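Local coordinates for protein putative Type I topoisomerase (Deinococcus radiodurans, PDB 3M4A) that probably relaxes supercoiled DNA as a type IB topoisomerase, breaking one strand, allowing the duplex to rotate and rejoining it without ATP, at residues S258-R261 with Q262-V266; A88-K91 with W92-L95. All coordinates share one frame; numbering follows the deposited sequence.

Overall arrangement
Both contacts are local ones at the N-terminal ends of two helices: contact 1 opens helix 260-278 and contact 2, earlier in the chain, opens helix 91-113. They cap in complementary ways. In contact 1 the residue before the helix offers its side chain to a backbone N-H of the first turn, whereas in contact 2 a first-turn side chain reaches back to the backbone N-H of the residue before the helix. Their centres are about 27 Å apart and their nearest atoms about 18 Å, so they do not touch. Both belong to the catalytic core, yet stand away from the bound DNA, with nearest atoms about 31 Å off for contact 1 and about 21 Å for contact 2.

Contact 1. Residues S258-R261 with Q262-V266; sequences SSER and QAKKV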
loop_
_atom_site.group_PDB
_atom_site.type_symbol
_atom_site.label_atom_id
_atom_site.label_comp_id
_atom_site.label_asym_id
_atom_site.label_seq_id
_atom_site.Cartn_x
_atom_site.Cartn_y
_atom_site.Cartn_z
ATOM N N SER A 258 5.795 26.550 18.856
ATOM C CA SER A 258 5.983 27.978 18.590
ATOM C C SER A 258 7.389 28.295 18.085
ATOM O O SER A 258 7.552 29.189 17.253
ATOM C CB SER A 258 5.661 28.824 19.831
ATOM O OG SER A 258 6.286 28.312 20.998
ATOM N N SER A 259 8.391 27.571 18.575
ATOM C CA SER A 259 9.770 27.778 18.132
ATOM C C SER A 259 10.211 26.654 17.211
ATOM O O SER A 259 9.829 25.497 17.398
ATOM C CB SER A 259 10.718 27.895 19.323
ATOM O OG SER A 259 10.673 26.743 20.141
ATOM N N GLU A 260 11.022 27.002 16.220
ATOM C CA GLU A 260 11.477 26.040 15.224
ATOM C C GLU A 260 12.394 24.997 15.843
ATOM O O GLU A 260 12.421 23.852 15.394
ATOM C CB GLU A 260 12.179 26.753 14.070
ATOM C CG GLU A 260 12.700 25.805 12.997
ATOM C CD GLU A 260 12.732 26.411 11.606
ATOM O OE1 GLU A 260 11.984 27.385 11.346
ATOM O OE2 GLU A 260 13.495 25.890 10.761
ATOM N N ARG A 261 13.129 25.393 16.883
ATOM C CA ARG A 261 14.025 24.482 17.588
ATOM C C ARG A 261 13.229 23.407 18.327
ATOM O O ARG A 261 13.607 22.240 18.316
ATOM C CB ARG A 261 14.931 25.245 18.564
ATOM C CG ARG A 261 16.239 24.527 18.850
ATOM C CD ARG A 261 17.095 25.232 19.916
ATOM N NE ARG A 261 16.737 24.831 21.282
ATOM C CZ ARG A 261 16.996 23.634 21.816
ATOM N NH1 ARG A 261 17.605 22.687 21.103
ATOM N NH2 ARG A 261 16.634 23.374 23.071
ATOM N N GLN A 262 12.125 23.808 18.954
ATOM C CA GLN A 262 11.247 22.856 19.638
ATOM C C GLN A 262 10.528 21.951 18.638
ATOM O O GLN A 262 10.301 20.768 18.924
ATOM C CB GLN A 262 10.229 23.576 20.526
ATOM C CG GLN A 262 10.814 24.137 21.825
ATOM C CD GLN A 262 11.458 23.064 22.695
ATOM O OE1 GLN A 262 12.637 23.163 23.043
ATOM N NE2 GLN A 262 10.695 22.029 23.031
ATOM N N ALA A 263 10.168 22.517 17.484
ATOM C CA ALA A 263 9.547 21.757 16.384
ATOM C C ALA A 263 10.474 20.654 15.887
ATOM O O ALA A 263 10.041 19.541 15.613
ATOM C CB ALA A 263 9.169 22.693 15.222
ATOM N N LYS A 264 11.761 20.963 15.764
ATOM C CA LYS A 264 12.721 19.982 15.277
ATOM C C LYS A 264 12.898 18.800 16.243
ATOM O O LYS A 264 13.176 17.682 15.808
ATOM C CB LYS A 264 14.057 20.649 14.957
ATOM C CG LYS A 264 14.025 21.450 13.685
ATOM C CD LYS A 264 15.327 22.183 13.489
ATOM C CE LYS A 264 15.344 22.942 12.176
ATOM N NZ LYS A 264 16.519 23.868 12.103
ATOM N N LYS A 265 12.726 19.044 17.540
ATOM C CA LYS A 265 12.718 17.971 18.534
ATOM C C LYS A 265 11.536 17.020 18.297
ATOM O O LYS A 265 11.662 15.802 18.459
ATOM C CB LYS A 265 12.614 18.545 19.951
ATOM C CG LYS A 265 12.646 17.486 21.061
ATOM C CD LYS A 265 11.856 17.880 22.309
ATOM C CE LYS A 265 10.357 17.597 22.170
ATOM N NZ LYS A 265 10.076 16.140 22.060
ATOM N N VAL A 266 10.384 17.582 17.953
ATOM C CA VAL A 266 9.198 16.759 17.681
ATOM C C VAL A 266 9.449 15.895 16.441
ATOM O O VAL A 266 9.066 14.713 16.399
ATOM C CB VAL A 266 7.910 17.606 17.487
ATOM C CG1 VAL A 266 6.694 16.693 17.206
ATOM C CG2 VAL A 266 7.640 18.499 18.709
#
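At the start of helix 260-278 the chain turns from the extended S259 into the first helical turn, where A263 N bonds to S259 O at 3.0 Å and K264 N to E260 O, also at 3.0 Å; a weaker bond runs from K265 N to R261 O. S259 is the N-cap. Its hydroxyl sits between its own backbone N and carbonyl carbon (chi1 58°), which turns OG to the helix end, where it accepts a weak capping bond from Q262 N at 3.5 Å. The same oxygen lies closer still to the aliphatic part of Q262, with OG 3.1 Å from Q262 CG, so the glutamine stem passes right beside the cap. Farther out, Q262 bends at chi2 (-58°) and takes its amide toward the R261 guanidinium; the two planes stand 80° apart, and OE1 of Q262 is 4.0 Å from NH2 of R261, a loose approach. One turn apart, E260 and K264 form a long salt bridge, OE2 of E260 to NZ of K264 at 3.9 Å, and the lysine's extended chain also passes E260 O with its CG at 3.4 Å. The carboxylate belongs to the first turn, where its charge probably suits the helix dipole. K265 turns its ammonium to D269, a turn further on. A263 packs against Y298 and L299 of helix 292-299, E260 also touches L299, and V266 meets Y298 as well as L251 and Q254 of helix 235-254.

Contact 2. Residues A88-K91 with W92-L95; sequences ALKK and WQRL
Q93 and K90 form an N-terminal helix cap: K90 is the N-cap residue of helix 91-113, and Q93, three places on, reaches back to its backbone. OE1 of Q93 accepts from K90 N at 2.7 Å. The N-H points almost straight at the oxygen (163°) and meets it in the carbonyl plane, on a lone pair, which helps to set how the amide is turned. Q93 gets there with CG opposite its own carbonyl carbon (chi1 -63°) and the rest of the chain extended, so that the side chain runs back over the start of the helix. L89 crosses this chain at about a right angle, its CB 3.8 Å from Q93 OE1. The neighbouring indole lines the other flank: Q93 CG rests over the six-membered ring of W92, 3.5 Å above its plane. At the pyrrole end of that indole K90 crosses obliquely, with its CB 3.6 Å from W92 NE1, before its ammonium end leads away. The backbone carries the helix on from here. K90 O takes R94 N at 3.1 Å, together with a weak, strongly bent bond from Q93 N, and K91 O takes L95 N at 2.9 Å while the leucine's CB and CG lie against that same oxygen. R94 sends its extended chain off to a salt bridge with D237 and a bond to F83 O. W92 packs on L332, E335 and R336 of helix 323-337, and L95 on L332 and on T240, W241 and T244 of helix 235-254. A first-turn side chain accepting the N-cap backbone N-H is one half of a capping box, supplied here by glutamine; the lysine N-cap side chain cannot return the bond.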
loop_
_atom_site.group_PDB
_atom_site.type_symbol
_atom_site.label_atom_id
_atom_site.label_comp_id
_atom_site.label_asym_id
_atom_site.label_seq_id
_atom_site.Cartn_x
_atom_site.Cartn_y
_atom_site.Cartn_z
ATOM N N ALA A 88 12.004 9.606 -13.453
ATOM C CA ALA A 88 12.476 9.954 -12.119
ATOM C C ALA A 88 11.647 11.108 -11.577
ATOM O O ALA A 88 11.576 12.184 -12.172
ATOM C CB ALA A 88 13.941 10.314 -12.137
ATOM N N LEU A 89 11.008 10.863 -10.444
ATOM C CA LEU A 89 10.092 11.814 -9.840
ATOM C C LEU A 89 10.530 12.037 -8.412
ATOM O O LEU A 89 11.186 11.179 -7.815
ATOM C CB LEU A 89 8.665 11.251 -9.851
ATOM C CG LEU A 89 8.065 10.897 -11.215
ATOM C CD1 LEU A 89 6.790 10.081 -11.061
ATOM C CD2 LEU A 89 7.805 12.160 -12.021
ATOM N N LYS A 90 10.150 13.187 -7.860
ATOM C CA LYS A 90 10.303 13.430 -6.434
ATOM C C LYS A 90 9.275 12.601 -5.683
ATOM O O LYS A 90 8.226 12.247 -6.227
ATOM C CB LYS A 90 10.140 14.909 -6.098
ATOM C CG LYS A 90 11.251 15.769 -6.688
ATOM C CD LYS A 90 11.956 16.614 -5.646
ATOM C CE LYS A 90 13.374 16.996 -6.088
ATOM N NZ LYS A 90 13.521 17.135 -7.575
ATOM N N LYS A 91 9.599 12.289 -4.436
ATOM C CA LYS A 91 8.736 11.468 -3.590
ATOM C C LYS A 91 7.324 12.037 -3.544
ATOM O O LYS A 91 6.349 11.298 -3.661
ATOM C CB LYS A 91 9.301 11.379 -2.172
ATOM C CG LYS A 91 10.624 10.640 -2.070
ATOM C CD LYS A 91 11.083 10.539 -0.625
ATOM C CE LYS A 91 12.359 9.732 -0.516
ATOM N NZ LYS A 91 13.499 10.439 -1.124
ATOM N N TRP A 92 7.212 13.352 -3.365
ATOM C CA TRP A 92 5.884 13.964 -3.261
ATOM C C TRP A 92 5.069 13.761 -4.540
ATOM O O TRP A 92 3.854 13.556 -4.466
ATOM C CB TRP A 92 5.936 15.443 -2.853
ATOM C CG TRP A 92 6.555 16.352 -3.854
ATOM C CD1 TRP A 92 7.863 16.707 -3.924
ATOM C CD2 TRP A 92 5.894 17.036 -4.925
ATOM N NE1 TRP A 92 8.066 17.568 -4.972
ATOM C CE2 TRP A 92 6.875 17.786 -5.607
ATOM C CE3 TRP A 92 4.574 17.085 -5.379
ATOM C CZ2 TRP A 92 6.581 18.577 -6.716
ATOM C CZ3 TRP A 92 4.279 17.884 -6.493
ATOM C CH2 TRP A 92 5.280 18.619 -7.136
ATOM N N GLN A 93 5.740 13.763 -5.694
ATOM C CA GLN A 93 5.074 13.514 -6.976
ATOM C C GLN A 93 4.578 12.074 -7.108
ATOM O O GLN A 93 3.424 11.835 -7.491
ATOM C CB GLN A 93 6.019 13.814 -8.144
ATOM C CG GLN A 93 6.459 15.248 -8.223
ATOM C CD GLN A 93 7.471 15.459 -9.328
ATOM O OE1 GLN A 93 8.602 14.988 -9.244
ATOM N NE2 GLN A 93 7.069 16.170 -10.365
ATOM N N ARG A 94 5.451 11.120 -6.809
ATOM C CA ARG A 94 5.075 9.710 -6.873
ATOM C C ARG A 94 3.937 9.395 -5.893
ATOM O O ARG A 94 2.997 8.673 -6.249
ATOM C CB ARG A 94 6.264 8.788 -6.604
ATOM C CG ARG A 94 5.979 7.338 -6.968
ATOM C CD ARG A 94 7.174 6.457 -6.713
ATOM N NE ARG A 94 6.857 5.030 -6.823
ATOM C CZ ARG A 94 6.894 4.339 -7.960
ATOM N NH1 ARG A 94 7.253 4.927 -9.098
ATOM N NH2 ARG A 94 6.603 3.046 -7.961
ATOM N N LEU A 95 4.008 9.946 -4.685
ATOM C CA LEU A 95 2.989 9.666 -3.663
ATOM C C LEU A 95 1.633 10.305 -3.967
ATOM O O LEU A 95 0.590 9.733 -3.647
ATOM C CB LEU A 95 3.461 10.117 -2.274
ATOM C CG LEU A 95 4.569 9.288 -1.608
ATOM C CD1 LEU A 95 4.772 9.718 -0.166
ATOM C CD2 LEU A 95 4.265 7.797 -1.694
#